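Local coordinates for protein acyl-coenzyme A oxidase 3 (Yarrowia lipolytica, PDB 5YS9) that uses FAD to oxidise saturated acyl-CoA esters to (2E)-enoyl-CoA and passes the electrons to oxygen, forming hydrogen peroxide, in peroxisomal fatty acid beta-oxidation, at residues V307-D312 with T453-N458. Numbering follows the deposited sequence.
Sequences VTMIAD and TWEGDN. With FAD (flavin-adenine dinucleotide), chain C.
Met309, on helix 300-330, makes a small apolar contact with Trp454 and Glu455 of the loop between helices 441-448 and 458-477, near the centre of the chain. With the CA atoms of Met309 and Glu455, the nearest pair, 9.1 Å apart, the contact is made by side chains, chiefly that of Met309. No hydrogen bond crosses it, and only 101 Å² is buried. The first two torsions of Met309 carry SD to 3.6 Å from Glu455 CB, and the bend at the thioether (chi3 78°) then swings CE to the pyrrole edge of Trp454, 3.8 Å from NE1. The methyl lies near the plane of the indole, so this is an edge contact, not packing over a face. Trp454 NE1 itself is hydrogen-bonded to Gln451 OE1, which ties down that edge of the ring. The benzo edge meets the flavin instead: CE3 of Trp454 is 3.6 Å from FAD C6, which also lies in the indole plane. The indole thus bridges helix 300-330 and the dimethylbenzene side of the isoalloxazine. Farther along the loop, chi1 of 174° swings the Asp457 carboxylate away from the backbone N, and OD2 accepts a 2.7 Å hydrogen bond from O2B, an adenosine ribose hydroxyl of FAD. The same oxygen accepts from Val460 N, making Asp457 the N-cap of helix 458-477. Replacing Asp457 with alanine would probably leave that hydroxyl and the helix's first turn without their shared acceptor. Thr453, Trp454 and Asp457 belong to the FAD pocket, within the C-alpha1 part of the acyl-CoA oxidase fold; Arg331, Arg354 and Gln428 of the second subunit also bind this FAD.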
loop_
_atom_site.group_PDB
_atom_site.type_symbol
_atom_site.label_atom_id
_atom_site.label_comp_id
_atom_site.label_asym_id
_atom_site.label_seq_id
_atom_site.Cartn_x
_atom_site.Cartn_y
_atom_site.Cartn_z
ATOM N N VAL A 307 -9.543 -0.581 -21.183
ATOM C CA VAL A 307 -8.382 0.029 -21.834
ATOM C C VAL A 307 -8.085 1.378 -21.172
ATOM O O VAL A 307 -6.903 1.724 -20.976
ATOM C CB VAL A 307 -8.586 0.219 -23.363
ATOM C CG1 VAL A 307 -7.433 0.999 -23.984
ATOM C CG2 VAL A 307 -8.748 -1.123 -24.083
ATOM N N THR A 308 -9.154 2.126 -20.857
ATOM C CA THR A 308 -9.065 3.391 -20.120
ATOM C C THR A 308 -8.334 3.246 -18.771
ATOM O O THR A 308 -7.494 4.073 -18.426
ATOM C CB THR A 308 -10.459 4.044 -19.927
ATOM O OG1 THR A 308 -10.911 4.529 -21.189
ATOM C CG2 THR A 308 -10.420 5.266 -18.967
ATOM N N MET A 309 -8.615 2.172 -18.056
ATOM C CA MET A 309 -8.014 1.940 -16.747
ATOM C C MET A 309 -6.553 1.492 -16.815
ATOM O O MET A 309 -5.716 1.754 -15.886
ATOM C CB MET A 309 -8.830 0.913 -16.002
ATOM C CG MET A 309 -10.272 1.328 -15.878
ATOM S SD MET A 309 -11.062 0.448 -14.549
ATOM C CE MET A 309 -10.425 1.377 -13.185
ATOM N N ILE A 310 -6.257 0.807 -17.909
ATOM C CA ILE A 310 -4.907 0.359 -18.176
ATOM C C ILE A 310 -4.069 1.586 -18.467
ATOM O O ILE A 310 -2.999 1.694 -17.913
ATOM C CB ILE A 310 -4.838 -0.640 -19.348
ATOM C CG1 ILE A 310 -5.572 -1.917 -18.969
ATOM C CG2 ILE A 310 -3.392 -1.000 -19.662
ATOM C CD1 ILE A 310 -6.111 -2.647 -20.179
ATOM N N ALA A 311 -4.580 2.471 -19.333
ATOM C CA ALA A 311 -4.004 3.794 -19.559
ATOM C C ALA A 311 -3.902 4.680 -18.285
ATOM O O ALA A 311 -2.867 5.272 -18.061
ATOM C CB ALA A 311 -4.757 4.521 -20.667
ATOM N N ASP A 312 -4.949 4.759 -17.465
ATOM C CA ASP A 312 -4.896 5.470 -16.172
ATOM C C ASP A 312 -3.715 4.983 -15.335
ATOM O O ASP A 312 -3.103 5.776 -14.631
ATOM C CB ASP A 312 -6.185 5.271 -15.319
ATOM C CG ASP A 312 -7.409 6.004 -15.870
ATOM O OD1 ASP A 312 -7.229 6.872 -16.738
ATOM O OD2 ASP A 312 -8.576 5.705 -15.450
ATOM N N THR A 453 -10.767 -2.240 -6.709
ATOM C CA THR A 453 -12.014 -2.801 -6.218
ATOM C C THR A 453 -13.206 -2.600 -7.153
ATOM O O THR A 453 -13.921 -3.527 -7.439
ATOM C CB THR A 453 -12.303 -2.295 -4.785
ATOM O OG1 THR A 453 -11.402 -2.928 -3.880
ATOM C CG2 THR A 453 -13.691 -2.624 -4.344
ATOM N N TRP A 454 -13.398 -1.371 -7.602
ATOM C CA TRP A 454 -14.464 -1.022 -8.530
ATOM C C TRP A 454 -14.162 -1.363 -9.982
ATOM O O TRP A 454 -13.036 -1.621 -10.336
ATOM C CB TRP A 454 -14.881 0.435 -8.356
ATOM C CG TRP A 454 -13.949 1.464 -8.896
ATOM C CD1 TRP A 454 -12.981 1.283 -9.804
ATOM C CD2 TRP A 454 -13.932 2.851 -8.562
ATOM N NE1 TRP A 454 -12.346 2.457 -10.064
ATOM C CE2 TRP A 454 -12.915 3.442 -9.313
ATOM C CE3 TRP A 454 -14.677 3.651 -7.695
ATOM C CZ2 TRP A 454 -12.615 4.792 -9.226
ATOM C CZ3 TRP A 454 -14.381 4.985 -7.613
ATOM C CH2 TRP A 454 -13.359 5.544 -8.370
ATOM N N GLU A 455 -15.182 -1.380 -10.819
ATOM C CA GLU A 455 -15.011 -1.771 -12.207
ATOM C C GLU A 455 -14.492 -3.184 -12.267
ATOM O O GLU A 455 -13.689 -3.525 -13.109
ATOM C CB GLU A 455 -14.049 -0.844 -12.929
ATOM C CG GLU A 455 -14.569 0.562 -13.149
ATOM C CD GLU A 455 -15.711 0.639 -14.139
ATOM O OE1 GLU A 455 -15.770 -0.179 -15.058
ATOM O OE2 GLU A 455 -16.547 1.537 -14.003
ATOM N N GLY A 456 -14.957 -3.995 -11.336
ATOM C CA GLY A 456 -14.600 -5.387 -11.278
ATOM C C GLY A 456 -13.513 -5.607 -10.269
ATOM O O GLY A 456 -12.429 -5.109 -10.433
ATOM N N ASP A 457 -13.795 -6.385 -9.240
ATOM C CA ASP A 457 -12.799 -6.659 -8.231
ATOM C C ASP A 457 -11.652 -7.377 -8.891
ATOM O O ASP A 457 -11.853 -8.299 -9.644
ATOM C CB ASP A 457 -13.396 -7.531 -7.134
ATOM C CG ASP A 457 -12.384 -7.966 -6.128
ATOM O OD1 ASP A 457 -12.094 -7.202 -5.210
ATOM O OD2 ASP A 457 -11.881 -9.076 -6.243
ATOM N N ASN A 458 -10.439 -6.961 -8.585
ATOM C CA ASN A 458 -9.280 -7.507 -9.275
ATOM C C ASN A 458 -9.154 -9.034 -9.151
ATOM O O ASN A 458 -8.843 -9.717 -10.156
ATOM C CB ASN A 458 -8.007 -6.831 -8.785
ATOM C CG ASN A 458 -7.769 -5.515 -9.460
ATOM O OD1 ASN A 458 -8.680 -4.952 -10.100
ATOM N ND2 ASN A 458 -6.520 -5.037 -9.384
HETATM P PA FAD C . -17.705 -8.205 -3.197
HETATM O O1A FAD C . -18.650 -8.716 -2.179
HETATM O O2A FAD C . -17.952 -8.438 -4.637
HETATM O O5B FAD C . -16.316 -8.882 -2.867
HETATM C C5B FAD C . -15.715 -8.691 -1.597
HETATM C C4B FAD C . -14.445 -9.507 -1.470
HETATM O O4B FAD C . -14.747 -10.887 -1.634
HETATM C C3B FAD C . -13.467 -9.141 -2.554
HETATM O O3B FAD C . -12.156 -9.143 -2.026
HETATM C C2B FAD C . -13.547 -10.269 -3.535
HETATM O O2B FAD C . -12.255 -10.531 -4.049
HETATM C C1B FAD C . -14.043 -11.441 -2.729
HETATM N N9A FAD C . -14.898 -12.253 -3.616
HETATM C C8A FAD C . -16.103 -11.927 -4.100
HETATM N N7A FAD C . -16.571 -12.899 -4.900
HETATM C C5A FAD C . -15.656 -13.865 -4.939
HETATM C C6A FAD C . -15.517 -15.172 -5.595
HETATM N N6A FAD C . -16.482 -15.658 -6.393
HETATM N N1A FAD C . -14.389 -15.863 -5.370
HETATM C C2A FAD C . -13.419 -15.393 -4.580
HETATM N N3A FAD C . -13.479 -14.221 -3.958
HETATM C C4A FAD C . -14.551 -13.432 -4.095
HETATM N N1 FAD C . -20.934 1.224 -7.451
HETATM C C2 FAD C . -21.854 1.818 -8.225
HETATM O O2 FAD C . -22.734 1.135 -8.741
HETATM N N3 FAD C . -21.864 3.117 -8.477
HETATM C C4 FAD C . -20.958 3.926 -7.973
HETATM O O4 FAD C . -21.001 5.124 -8.218
HETATM C C4X FAD C . -19.918 3.366 -7.112
HETATM N N5 FAD C . -18.984 4.137 -6.572
HETATM C C5X FAD C . -18.054 3.600 -5.780
HETATM C C6 FAD C . -17.114 4.438 -5.236
HETATM C C7 FAD C . -16.142 3.938 -4.416
HETATM C C7M FAD C . -15.125 4.885 -3.851
HETATM C C8 FAD C . -16.109 2.490 -4.121
HETATM C C8M FAD C . -15.048 1.917 -3.232
HETATM C C9 FAD C . -17.046 1.642 -4.673
HETATM C C9A FAD C . -18.025 2.147 -5.494
HETATM N N10 FAD C . -18.991 1.311 -6.067
HETATM C C10 FAD C . -19.959 1.920 -6.869
HETATM C "C1'" FAD C . -19.032 -0.125 -5.795
HETATM C "C2'" FAD C . -17.984 -0.978 -6.485
HETATM O "O2'" FAD C . -18.322 -1.060 -7.859
HETATM C "C3'" FAD C . -17.992 -2.363 -5.841
HETATM O "O3'" FAD C . -17.522 -2.188 -4.517
HETATM C "C4'" FAD C . -17.144 -3.466 -6.476
HETATM O "O4'" FAD C . -17.388 -3.615 -7.868
HETATM C "C5'" FAD C . -17.484 -4.808 -5.872
HETATM O "O5'" FAD C . -17.121 -4.825 -4.510
HETATM P P FAD C . -18.086 -5.387 -3.391
HETATM O O1P FAD C . -18.088 -4.395 -2.295
HETATM O O2P FAD C . -19.355 -5.810 -4.030
HETATM O O3P FAD C . -17.319 -6.680 -2.890
#